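Local structure of peptide methionine sulfoxide reductase MSRA (Corynebacterium diphtheriae, 4D7L) at residues A76-V86 with I116-T124. The protein probably repairs oxidised proteins by reducing the S-epimer of methionine sulfoxide back to methionine, using thiol-disulfide exchange. Residues are numbered along the deposited sequence; the frame is centred on the assembly and turned at random.
Sequences AEKLFWETPGV and IVEVVYDPT
Phe80 lies against Val119 where helix 73-81, the connection of a beta-alpha-beta crossover between the parallel strands 64-69 and 86-94, packs over the antiparallel strand 114-121 that lies between them; the axes of 76-81 and 116-121 approach to 8.7 Å and lie 13° from parallel. The methyl CG2 of Val119 stands over one ring face, 4.2 Å from the Phe80 centroid and 25° off the normal, a CH-pi contact, while Leu79 CD2 lies over the opposite face. The two branches of Val119 divide the work: CG2, anti to the carbonyl carbon, meets the ring, and CG1, anti to the backbone N, meets Val86 CG2 at 3.7 Å. One turn earlier in the helix, Ala76 CB meets Val117 CG2 at 3.6 Å, and Val117 CG1 crosses Glu77 at a slant, near CA and CG. The Ala76 side chain is about 7 Å from that of the predicted active-site Cys72, which is disulfide-bonded to Cys226, so this end lies near the redox site.

Outward from this apolar layer, Glu77 sends an extended chain past Val117 to a carboxylate taken up by Thr89 and the backbone N of Gln216. Ala135 of helix 128-137 and Ile68 of strand 64-69 also touch Phe80. A type II turn from Thr83 to Val86, with Gly85 at a positive phi, leads the chain from the helix into strand 86-94. Thr83 OG1 bonds back to Leu79 O. Val86 then pairs antiparallel with Tyr121 in a non-hydrogen-bonded pair, CA to CA 4.1 Å. Just beyond it, Asp122 N donates to Gly85 O at 2.8 Å, almost straight at 174°. The Asp122 side chain forms an Asx turn, its OD2 held by Gln125, and Thr124 N and OG1 both reach Asp122 OD1 from the same face of the carboxylate.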
loop_
_atom_site.group_PDB
_atom_site.type_symbol
_atom_site.label_atom_id
_atom_site.label_comp_id
_atom_site.label_asym_id
_atom_site.label_seq_id
_atom_site.Cartn_x
_atom_site.Cartn_y
_atom_site.Cartn_z
ATOM N N ALA A 76 0.368 -7.821 0.714
ATOM C CA ALA A 76 0.013 -6.821 1.695
ATOM C C ALA A 76 -1.495 -6.775 1.910
ATOM O O ALA A 76 -1.945 -6.621 3.035
ATOM C CB ALA A 76 0.535 -5.448 1.254
ATOM N N GLU A 77 -2.285 -6.907 0.844
ATOM C CA GLU A 77 -3.739 -6.816 1.032
ATOM C C GLU A 77 -4.243 -7.971 1.893
ATOM O O GLU A 77 -5.114 -7.790 2.750
ATOM C CB GLU A 77 -4.510 -6.813 -0.302
ATOM C CG GLU A 77 -5.934 -6.196 -0.091
ATOM C CD GLU A 77 -6.975 -6.556 -1.162
ATOM O OE1 GLU A 77 -6.628 -7.151 -2.212
ATOM O OE2 GLU A 77 -8.163 -6.230 -0.950
ATOM N N LYS A 78 -3.709 -9.159 1.632
ATOM C CA LYS A 78 -4.105 -10.364 2.383
ATOM C C LYS A 78 -3.773 -10.196 3.866
ATOM O O LYS A 78 -4.585 -10.533 4.741
ATOM C CB LYS A 78 -3.428 -11.612 1.788
ATOM C CG LYS A 78 -3.773 -12.967 2.471
ATOM C CD LYS A 78 -3.150 -14.106 1.639
ATOM C CE LYS A 78 -3.182 -15.497 2.292
ATOM N NZ LYS A 78 -4.349 -15.773 3.153
ATOM N N LEU A 79 -2.586 -9.670 4.144
ATOM C CA LEU A 79 -2.157 -9.407 5.523
ATOM C C LEU A 79 -3.184 -8.566 6.262
ATOM O O LEU A 79 -3.562 -8.850 7.414
ATOM C CB LEU A 79 -0.808 -8.675 5.519
ATOM C CG LEU A 79 -0.299 -8.268 6.904
ATOM C CD1 LEU A 79 0.242 -9.513 7.624
ATOM C CD2 LEU A 79 0.738 -7.172 6.795
ATOM N N PHE A 80 -3.657 -7.525 5.595
ATOM C CA PHE A 80 -4.587 -6.635 6.280
ATOM C C PHE A 80 -6.034 -7.122 6.294
ATOM O O PHE A 80 -6.704 -6.947 7.321
ATOM C CB PHE A 80 -4.483 -5.220 5.687
ATOM C CG PHE A 80 -3.248 -4.503 6.147
ATOM C CD1 PHE A 80 -3.162 -4.066 7.465
ATOM C CD2 PHE A 80 -2.154 -4.334 5.304
ATOM C CE1 PHE A 80 -2.007 -3.447 7.938
ATOM C CE2 PHE A 80 -0.987 -3.694 5.761
ATOM C CZ PHE A 80 -0.912 -3.259 7.081
ATOM N N TRP A 81 -6.535 -7.778 5.240
ATOM C CA TRP A 81 -7.942 -8.207 5.340
ATOM C C TRP A 81 -8.077 -9.320 6.370
ATOM O O TRP A 81 -9.164 -9.556 6.891
ATOM C CB TRP A 81 -8.581 -8.631 3.983
ATOM C CG TRP A 81 -8.264 -10.006 3.435
ATOM C CD1 TRP A 81 -8.556 -11.230 3.999
ATOM C CD2 TRP A 81 -7.723 -10.283 2.140
ATOM N NE1 TRP A 81 -8.146 -12.253 3.149
ATOM C CE2 TRP A 81 -7.645 -11.691 1.999
ATOM C CE3 TRP A 81 -7.277 -9.465 1.083
ATOM C CZ2 TRP A 81 -7.120 -12.304 0.848
ATOM C CZ3 TRP A 81 -6.747 -10.070 -0.060
ATOM C CH2 TRP A 81 -6.687 -11.480 -0.175
ATOM N N GLU A 82 -6.975 -9.995 6.678
ATOM C CA GLU A 82 -7.003 -11.032 7.717
ATOM C C GLU A 82 -6.782 -10.481 9.123
ATOM O O GLU A 82 -6.807 -11.226 10.095
ATOM C CB GLU A 82 -5.960 -12.109 7.402
ATOM C CG GLU A 82 -6.399 -12.943 6.173
ATOM C CD GLU A 82 -5.451 -14.077 5.812
ATOM O OE1 GLU A 82 -4.316 -14.116 6.346
ATOM O OE2 GLU A 82 -5.851 -14.912 4.963
ATOM N N THR A 83 -6.607 -9.175 9.240
ATOM C CA THR A 83 -6.398 -8.571 10.556
ATOM C C THR A 83 -7.701 -8.268 11.277
ATOM O O THR A 83 -8.556 -7.601 10.716
ATOM C CB THR A 83 -5.610 -7.267 10.422
ATOM O OG1 THR A 83 -4.350 -7.555 9.821
ATOM C CG2 THR A 83 -5.393 -6.634 11.796
ATOM N N PRO A 84 -7.859 -8.749 12.526
ATOM C CA PRO A 84 -9.091 -8.417 13.253
ATOM C C PRO A 84 -9.291 -6.897 13.361
ATOM O O PRO A 84 -8.354 -6.159 13.681
ATOM C CB PRO A 84 -8.873 -9.054 14.630
ATOM C CG PRO A 84 -7.863 -10.167 14.374
ATOM C CD PRO A 84 -6.955 -9.596 13.318
ATOM N N GLY A 85 -10.505 -6.455 13.052
ATOM C CA GLY A 85 -10.893 -5.057 13.102
ATOM C C GLY A 85 -10.888 -4.362 11.746
ATOM O O GLY A 85 -11.445 -3.280 11.603
ATOM N N VAL A 86 -10.216 -4.959 10.763
ATOM C CA VAL A 86 -10.204 -4.410 9.397
ATOM C C VAL A 86 -11.486 -4.858 8.718
ATOM O O VAL A 86 -11.827 -6.034 8.766
ATOM C CB VAL A 86 -8.966 -4.868 8.613
ATOM C CG1 VAL A 86 -9.076 -4.493 7.118
ATOM C CG2 VAL A 86 -7.708 -4.255 9.233
ATOM N N ILE A 116 -0.336 0.480 -3.092
ATOM C CA ILE A 116 -0.995 0.823 -1.833
ATOM C C ILE A 116 -2.141 -0.109 -1.522
ATOM O O ILE A 116 -2.903 -0.482 -2.422
ATOM C CB ILE A 116 -1.546 2.271 -1.883
ATOM C CG1 ILE A 116 -0.381 3.270 -1.885
ATOM C CG2 ILE A 116 -2.545 2.560 -0.728
ATOM C CD1 ILE A 116 0.397 3.312 -0.544
ATOM N N VAL A 117 -2.263 -0.462 -0.242
ATOM C CA VAL A 117 -3.451 -1.096 0.291
ATOM C C VAL A 117 -4.284 -0.065 1.032
ATOM O O VAL A 117 -3.789 0.591 1.958
ATOM C CB VAL A 117 -3.116 -2.232 1.277
ATOM C CG1 VAL A 117 -4.422 -2.913 1.792
ATOM C CG2 VAL A 117 -2.202 -3.264 0.635
ATOM N N GLU A 118 -5.522 0.103 0.583
ATOM C CA GLU A 118 -6.526 0.871 1.303
ATOM C C GLU A 118 -7.038 -0.016 2.439
ATOM O O GLU A 118 -7.566 -1.090 2.184
ATOM C CB GLU A 118 -7.672 1.260 0.374
ATOM C CG GLU A 118 -8.870 1.911 1.106
ATOM C CD GLU A 118 -10.090 2.091 0.219
ATOM O OE1 GLU A 118 -10.271 1.317 -0.755
ATOM O OE2 GLU A 118 -10.886 3.010 0.508
ATOM N N VAL A 119 -6.838 0.409 3.680
ATOM C CA VAL A 119 -7.265 -0.364 4.837
ATOM C C VAL A 119 -8.362 0.393 5.583
ATOM O O VAL A 119 -8.120 1.447 6.174
ATOM C CB VAL A 119 -6.095 -0.636 5.785
ATOM C CG1 VAL A 119 -6.549 -1.509 6.958
ATOM C CG2 VAL A 119 -4.972 -1.303 5.031
ATOM N N VAL A 120 -9.570 -0.131 5.526
ATOM C CA VAL A 120 -10.671 0.474 6.246
ATOM C C VAL A 120 -10.912 -0.316 7.521
ATOM O O VAL A 120 -11.109 -1.522 7.464
ATOM C CB VAL A 120 -11.939 0.492 5.407
ATOM C CG1 VAL A 120 -13.063 1.169 6.169
ATOM C CG2 VAL A 120 -11.669 1.213 4.075
ATOM N N TYR A 121 -10.927 0.354 8.671
ATOM C CA TYR A 121 -10.970 -0.399 9.925
ATOM C C TYR A 121 -11.936 0.196 10.936
ATOM O O TYR A 121 -12.281 1.371 10.873
ATOM C CB TYR A 121 -9.561 -0.496 10.537
ATOM C CG TYR A 121 -8.976 0.850 10.919
ATOM C CD1 TYR A 121 -8.361 1.656 9.963
ATOM C CD2 TYR A 121 -9.048 1.319 12.227
ATOM C CE1 TYR A 121 -7.827 2.888 10.298
ATOM C CE2 TYR A 121 -8.523 2.558 12.572
ATOM C CZ TYR A 121 -7.910 3.332 11.605
ATOM O OH TYR A 121 -7.402 4.562 11.946
ATOM N N ASP A 122 -12.365 -0.658 11.864
ATOM C CA ASP A 122 -13.199 -0.276 12.990
ATOM C C ASP A 122 -12.279 0.111 14.143
ATOM O O ASP A 122 -11.632 -0.759 14.732
ATOM C CB ASP A 122 -14.105 -1.446 13.410
ATOM C CG ASP A 122 -15.020 -1.103 14.598
ATOM O OD1 ASP A 122 -14.805 -0.072 15.287
ATOM O OD2 ASP A 122 -15.937 -1.905 14.863
ATOM N N PRO A 123 -12.229 1.408 14.478
ATOM C CA PRO A 123 -11.277 1.879 15.490
ATOM C C PRO A 123 -11.615 1.399 16.894
ATOM O O PRO A 123 -10.790 1.547 17.787
ATOM C CB PRO A 123 -11.373 3.412 15.384
ATOM C CG PRO A 123 -12.701 3.664 14.822
ATOM C CD PRO A 123 -13.014 2.510 13.901
ATOM N N THR A 124 -12.785 0.810 17.089
ATOM C CA THR A 124 -13.089 0.239 18.393
ATOM C C THR A 124 -12.522 -1.168 18.492
ATOM O O THR A 124 -12.515 -1.752 19.568
ATOM C CB THR A 124 -14.604 0.182 18.685
ATOM O OG1 THR A 124 -15.225 -0.756 17.793
ATOM C CG2 THR A 124 -15.258 1.559 18.520
#